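Local atomic coordinates of ribulose bisphosphate carboxylase (Hyperthermus butylicus DSM 5456, PDB entry 6HUN), a protein that probably catalyses the addition of carbon dioxide and water to ribulose 1,5-bisphosphate, giving two molecules of 3-phosphoglycerate, in an archaeal AMP degradation pathway. Residues Phe150-Ile163 against Gln279-Ala291. Numbering follows the deposited sequence.
Sequences FPGPNKGIQGVREI and QHARELAEEYDLA
R282 meets the carbonyl of G152 through its guanidinium edge: NE donates to G152 O at 2.7 Å, the oxygen lies 7° out of the guanidinium plane, and NH2 adds a second, weak bond to it. P151 CB sits over one face of the group and N154 CA over the opposite face, both offset toward the rim and each 3.4 Å above the plane. R282 NH1 makes a salt bridge to E286 OE1 within helix 275-288 (2.8 Å), E286 OE1 using its anti lone pair. Cutting R282 back to an alanine is likely to leave G152 O without these two donors, E286 without this ion-pair mate, and a gap between P151 and N154.

The contact joins the loop before helix 156-164 to the turn linking helix 275-288 to strand 291-295 of the closed eight-stranded TIM barrel of Rubisco. D289, the first residue to leave helical phi/psi, has positive phi, and two bonds run back into the last turn, a Schellman motif. Just beyond, L290 O receives N154 ND2 at 2.9 Å; a nearly straight N-H...O angle of 175° supports the bond, which N154 reaches with CG swung opposite the backbone N (chi1 -169°).

K155 NZ pairs with D289 OD1 at 2.8 Å, approaching from above the carboxylate plane, while K264 takes OD2. Apolar contact centres on A291 CB, touched by K155 CG and, at 4.0 Å, by V160 CG2; F265 of the adjacent barrel strand also packs against V160 and A291.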
loop_
_atom_site.group_PDB
_atom_site.type_symbol
_atom_site.label_atom_id
_atom_site.label_comp_id
_atom_site.label_asym_id
_atom_site.label_seq_id
_atom_site.Cartn_x
_atom_site.Cartn_y
_atom_site.Cartn_z
ATOM N N PHE A 150 8.619 -17.642 4.804
ATOM C CA PHE A 150 8.637 -16.817 3.620
ATOM C C PHE A 150 9.682 -17.360 2.638
ATOM O O PHE A 150 10.671 -17.977 3.064
ATOM C CB PHE A 150 8.984 -15.380 4.000
ATOM C CG PHE A 150 7.949 -14.755 4.868
ATOM C CD1 PHE A 150 6.876 -14.063 4.274
ATOM C CD2 PHE A 150 8.035 -14.827 6.243
ATOM C CE1 PHE A 150 5.854 -13.501 5.054
ATOM C CE2 PHE A 150 7.001 -14.248 7.054
ATOM C CZ PHE A 150 5.934 -13.567 6.451
ATOM N N PRO A 151 9.459 -17.244 1.317
ATOM C CA PRO A 151 10.376 -17.949 0.374
ATOM C C PRO A 151 11.674 -17.217 0.163
ATOM O O PRO A 151 12.705 -17.851 -0.127
ATOM C CB PRO A 151 9.593 -17.990 -0.949
ATOM C CG PRO A 151 8.609 -16.803 -0.806
ATOM C CD PRO A 151 8.247 -16.761 0.640
ATOM N N GLY A 152 11.627 -15.891 0.264
ATOM C CA GLY A 152 12.744 -15.051 -0.147
ATOM C C GLY A 152 12.914 -15.085 -1.653
ATOM O O GLY A 152 12.074 -15.621 -2.404
ATOM N N PRO A 153 13.991 -14.476 -2.137
ATOM C CA PRO A 153 14.203 -14.397 -3.581
ATOM C C PRO A 153 14.279 -15.789 -4.200
ATOM O O PRO A 153 14.786 -16.761 -3.582
ATOM C CB PRO A 153 15.549 -13.633 -3.703
ATOM C CG PRO A 153 15.671 -12.833 -2.395
ATOM C CD PRO A 153 14.988 -13.719 -1.344
ATOM N N ASN A 154 13.741 -15.890 -5.422
ATOM C CA ASN A 154 13.796 -17.152 -6.182
ATOM C C ASN A 154 15.212 -17.388 -6.691
ATOM O O ASN A 154 15.731 -18.507 -6.684
ATOM C CB ASN A 154 12.871 -17.085 -7.376
ATOM C CG ASN A 154 12.684 -18.453 -8.061
ATOM O OD1 ASN A 154 12.762 -19.469 -7.413
ATOM N ND2 ASN A 154 12.403 -18.456 -9.361
ATOM N N LYS A 155 15.838 -16.317 -7.145
ATOM C CA LYS A 155 17.149 -16.391 -7.814
ATOM C C LYS A 155 18.257 -15.748 -7.011
ATOM O O LYS A 155 19.320 -16.357 -6.845
ATOM C CB LYS A 155 17.085 -15.737 -9.196
ATOM C CG LYS A 155 16.147 -16.467 -10.193
ATOM C CD LYS A 155 16.715 -17.807 -10.524
ATOM C CE LYS A 155 15.749 -18.554 -11.420
ATOM N NZ LYS A 155 16.474 -19.712 -11.956
ATOM N N GLY A 156 17.995 -14.596 -6.442
ATOM C CA GLY A 156 19.007 -13.846 -5.706
ATOM C C GLY A 156 20.103 -13.305 -6.627
ATOM O O GLY A 156 20.058 -13.429 -7.855
ATOM N N ILE A 157 21.099 -12.689 -6.000
ATOM C CA ILE A 157 22.251 -12.171 -6.741
ATOM C C ILE A 157 22.853 -13.265 -7.626
ATOM O O ILE A 157 23.076 -13.092 -8.835
ATOM C CB ILE A 157 23.276 -11.639 -5.741
ATOM C CG1 ILE A 157 22.627 -10.401 -5.022
ATOM C CG2 ILE A 157 24.552 -11.207 -6.489
ATOM C CD1 ILE A 157 23.585 -9.691 -4.037
ATOM N N GLN A 158 23.130 -14.411 -7.036
ATOM C CA GLN A 158 23.872 -15.422 -7.793
ATOM C C GLN A 158 23.026 -16.009 -8.907
ATOM O O GLN A 158 23.536 -16.275 -9.998
ATOM C CB GLN A 158 24.421 -16.484 -6.858
ATOM C CG GLN A 158 25.597 -15.983 -5.954
ATOM C CD GLN A 158 26.715 -15.126 -6.641
ATOM O OE1 GLN A 158 27.257 -15.463 -7.703
ATOM N NE2 GLN A 158 27.068 -14.020 -5.994
ATOM N N GLY A 159 21.710 -16.182 -8.687
ATOM C CA GLY A 159 20.903 -16.719 -9.757
ATOM C C GLY A 159 20.715 -15.759 -10.908
ATOM O O GLY A 159 20.616 -16.197 -12.060
ATOM N N VAL A 160 20.653 -14.446 -10.626
ATOM C CA VAL A 160 20.561 -13.463 -11.696
ATOM C C VAL A 160 21.890 -13.394 -12.446
ATOM O O VAL A 160 21.925 -13.295 -13.687
ATOM C CB VAL A 160 20.206 -12.093 -11.119
ATOM C CG1 VAL A 160 20.380 -10.960 -12.148
ATOM C CG2 VAL A 160 18.707 -12.172 -10.442
ATOM N N ARG A 161 22.988 -13.414 -11.711
ATOM C CA ARG A 161 24.281 -13.421 -12.434
ATOM C C ARG A 161 24.366 -14.632 -13.351
ATOM O O ARG A 161 25.014 -14.593 -14.416
ATOM C CB ARG A 161 25.438 -13.416 -11.446
ATOM C CG ARG A 161 25.637 -12.115 -10.681
ATOM C CD ARG A 161 26.939 -12.150 -9.911
ATOM N NE ARG A 161 27.291 -10.827 -9.398
ATOM C CZ ARG A 161 27.696 -9.792 -10.125
ATOM N NH1 ARG A 161 27.838 -9.886 -11.439
ATOM N NH2 ARG A 161 27.928 -8.639 -9.526
ATOM N N GLU A 162 23.807 -15.752 -12.918
ATOM C CA GLU A 162 23.952 -16.942 -13.749
ATOM C C GLU A 162 23.043 -16.855 -14.962
ATOM O O GLU A 162 23.439 -17.266 -16.055
ATOM C CB GLU A 162 23.675 -18.207 -12.959
ATOM C CG GLU A 162 24.736 -18.476 -11.904
ATOM C CD GLU A 162 24.199 -19.327 -10.756
ATOM O OE1 GLU A 162 24.965 -20.169 -10.229
ATOM O OE2 GLU A 162 23.010 -19.142 -10.381
ATOM N N ILE A 163 21.827 -16.321 -14.792
ATOM C CA ILE A 163 20.947 -16.022 -15.929
ATOM C C ILE A 163 21.664 -15.173 -16.991
ATOM O O ILE A 163 21.619 -15.466 -18.199
ATOM C CB ILE A 163 19.674 -15.308 -15.434
ATOM C CG1 ILE A 163 18.733 -16.282 -14.738
ATOM C CG2 ILE A 163 19.000 -14.557 -16.606
ATOM C CD1 ILE A 163 17.637 -15.513 -13.893
ATOM N N GLN A 279 3.509 -11.492 -3.470
ATOM C CA GLN A 279 3.710 -12.888 -3.050
ATOM C C GLN A 279 3.147 -13.866 -4.079
ATOM O O GLN A 279 3.687 -14.975 -4.239
ATOM C CB GLN A 279 3.065 -13.169 -1.666
ATOM C CG GLN A 279 3.766 -12.291 -0.563
ATOM C CD GLN A 279 3.465 -12.805 0.821
ATOM O OE1 GLN A 279 2.514 -12.358 1.475
ATOM N NE2 GLN A 279 4.240 -13.826 1.253
ATOM N N HIS A 280 2.023 -13.509 -4.727
ATOM C CA HIS A 280 1.495 -14.342 -5.815
ATOM C C HIS A 280 2.457 -14.387 -7.006
ATOM O O HIS A 280 2.701 -15.466 -7.582
ATOM C CB HIS A 280 0.149 -13.788 -6.268
ATOM C CG HIS A 280 -0.621 -14.727 -7.169
ATOM N ND1 HIS A 280 -0.870 -16.046 -6.848
ATOM C CD2 HIS A 280 -1.218 -14.514 -8.362
ATOM C CE1 HIS A 280 -1.561 -16.615 -7.821
ATOM N NE2 HIS A 280 -1.776 -15.706 -8.759
ATOM N N ALA A 281 3.024 -13.234 -7.381
ATOM C CA ALA A 281 4.039 -13.243 -8.457
ATOM C C ALA A 281 5.227 -14.124 -8.079
ATOM O O ALA A 281 5.793 -14.830 -8.944
ATOM C CB ALA A 281 4.469 -11.790 -8.720
ATOM N N ARG A 282 5.551 -14.190 -6.785
ATOM C CA ARG A 282 6.682 -15.004 -6.361
ATOM C C ARG A 282 6.368 -16.484 -6.524
ATOM O O ARG A 282 7.240 -17.283 -6.929
ATOM C CB ARG A 282 7.070 -14.641 -4.909
ATOM C CG ARG A 282 8.129 -15.530 -4.291
ATOM C CD ARG A 282 9.464 -15.549 -5.123
ATOM N NE ARG A 282 10.454 -16.356 -4.438
ATOM C CZ ARG A 282 10.555 -17.673 -4.578
ATOM N NH1 ARG A 282 9.769 -18.321 -5.448
ATOM N NH2 ARG A 282 11.495 -18.349 -3.909
ATOM N N GLU A 283 5.115 -16.876 -6.278
ATOM C CA GLU A 283 4.755 -18.261 -6.559
ATOM C C GLU A 283 4.802 -18.558 -8.039
ATOM O O GLU A 283 5.183 -19.672 -8.432
ATOM C CB GLU A 283 3.339 -18.527 -6.017
ATOM C CG GLU A 283 3.302 -18.773 -4.538
ATOM C CD GLU A 283 1.908 -19.153 -4.008
ATOM O OE1 GLU A 283 1.818 -19.776 -2.914
ATOM O OE2 GLU A 283 0.913 -18.787 -4.678
ATOM N N LEU A 284 4.310 -17.644 -8.890
ATOM C CA LEU A 284 4.426 -17.949 -10.325
ATOM C C LEU A 284 5.878 -17.939 -10.789
ATOM O O LEU A 284 6.242 -18.708 -11.685
ATOM C CB LEU A 284 3.614 -16.978 -11.169
ATOM C CG LEU A 284 2.114 -17.106 -10.835
ATOM C CD1 LEU A 284 1.319 -15.931 -11.386
ATOM C CD2 LEU A 284 1.545 -18.453 -11.293
ATOM N N ALA A 285 6.718 -17.089 -10.200
ATOM C CA ALA A 285 8.137 -17.140 -10.542
ATOM C C ALA A 285 8.743 -18.497 -10.194
ATOM O O ALA A 285 9.658 -18.973 -10.894
ATOM C CB ALA A 285 8.890 -16.009 -9.808
ATOM N N GLU A 286 8.352 -19.071 -9.044
ATOM C CA GLU A 286 8.781 -20.428 -8.730
ATOM C C GLU A 286 8.397 -21.390 -9.863
ATOM O O GLU A 286 9.247 -22.117 -10.432
ATOM C CB GLU A 286 8.137 -20.840 -7.386
ATOM C CG GLU A 286 8.605 -22.173 -6.800
ATOM C CD GLU A 286 10.063 -22.097 -6.440
ATOM O OE1 GLU A 286 10.491 -21.018 -5.961
ATOM O OE2 GLU A 286 10.793 -23.088 -6.681
ATOM N N GLU A 287 7.126 -21.352 -10.247
ATOM C CA GLU A 287 6.609 -22.269 -11.264
ATOM C C GLU A 287 7.352 -22.110 -12.595
ATOM O O GLU A 287 7.652 -23.101 -13.269
ATOM C CB GLU A 287 5.114 -22.002 -11.450
ATOM C CG GLU A 287 4.486 -22.752 -12.639
ATOM C CD GLU A 287 2.970 -22.527 -12.718
ATOM O OE1 GLU A 287 2.301 -23.216 -13.538
ATOM O OE2 GLU A 287 2.472 -21.647 -11.967
ATOM N N TYR A 288 7.652 -20.869 -12.984
ATOM C CA TYR A 288 8.140 -20.539 -14.312
ATOM C C TYR A 288 9.627 -20.209 -14.326
ATOM O O TYR A 288 10.151 -19.780 -15.370
ATOM C CB TYR A 288 7.359 -19.359 -14.897
ATOM C CG TYR A 288 5.883 -19.590 -15.176
ATOM C CD1 TYR A 288 5.444 -20.563 -16.068
ATOM C CD2 TYR A 288 4.931 -18.758 -14.580
ATOM C CE1 TYR A 288 4.062 -20.725 -16.305
ATOM C CE2 TYR A 288 3.605 -18.908 -14.803
ATOM C CZ TYR A 288 3.175 -19.894 -15.653
ATOM O OH TYR A 288 1.832 -19.981 -15.848
ATOM N N ASP A 289 10.313 -20.347 -13.190
ATOM C CA ASP A 289 11.763 -20.140 -13.115
ATOM C C ASP A 289 12.184 -18.723 -13.552
ATOM O O ASP A 289 13.105 -18.536 -14.364
ATOM C CB ASP A 289 12.499 -21.223 -13.935
ATOM C CG ASP A 289 13.955 -21.403 -13.509
ATOM O OD1 ASP A 289 14.254 -21.329 -12.303
ATOM O OD2 ASP A 289 14.827 -21.642 -14.386
ATOM N N LEU A 290 11.567 -17.694 -12.922
ATOM C CA LEU A 290 11.811 -16.294 -13.238
ATOM C C LEU A 290 12.439 -15.575 -12.035
ATOM O O LEU A 290 12.355 -16.028 -10.891
ATOM C CB LEU A 290 10.482 -15.547 -13.634
ATOM C CG LEU A 290 9.605 -16.144 -14.760
ATOM C CD1 LEU A 290 8.264 -15.460 -14.932
ATOM C CD2 LEU A 290 10.428 -16.179 -16.079
ATOM N N ALA A 291 13.092 -14.448 -12.306
ATOM C CA ALA A 291 13.501 -13.485 -11.293
ATOM C C ALA A 291 12.514 -12.316 -11.311
ATOM O O ALA A 291 11.891 -12.017 -12.340
ATOM C CB ALA A 291 14.942 -12.975 -11.577
#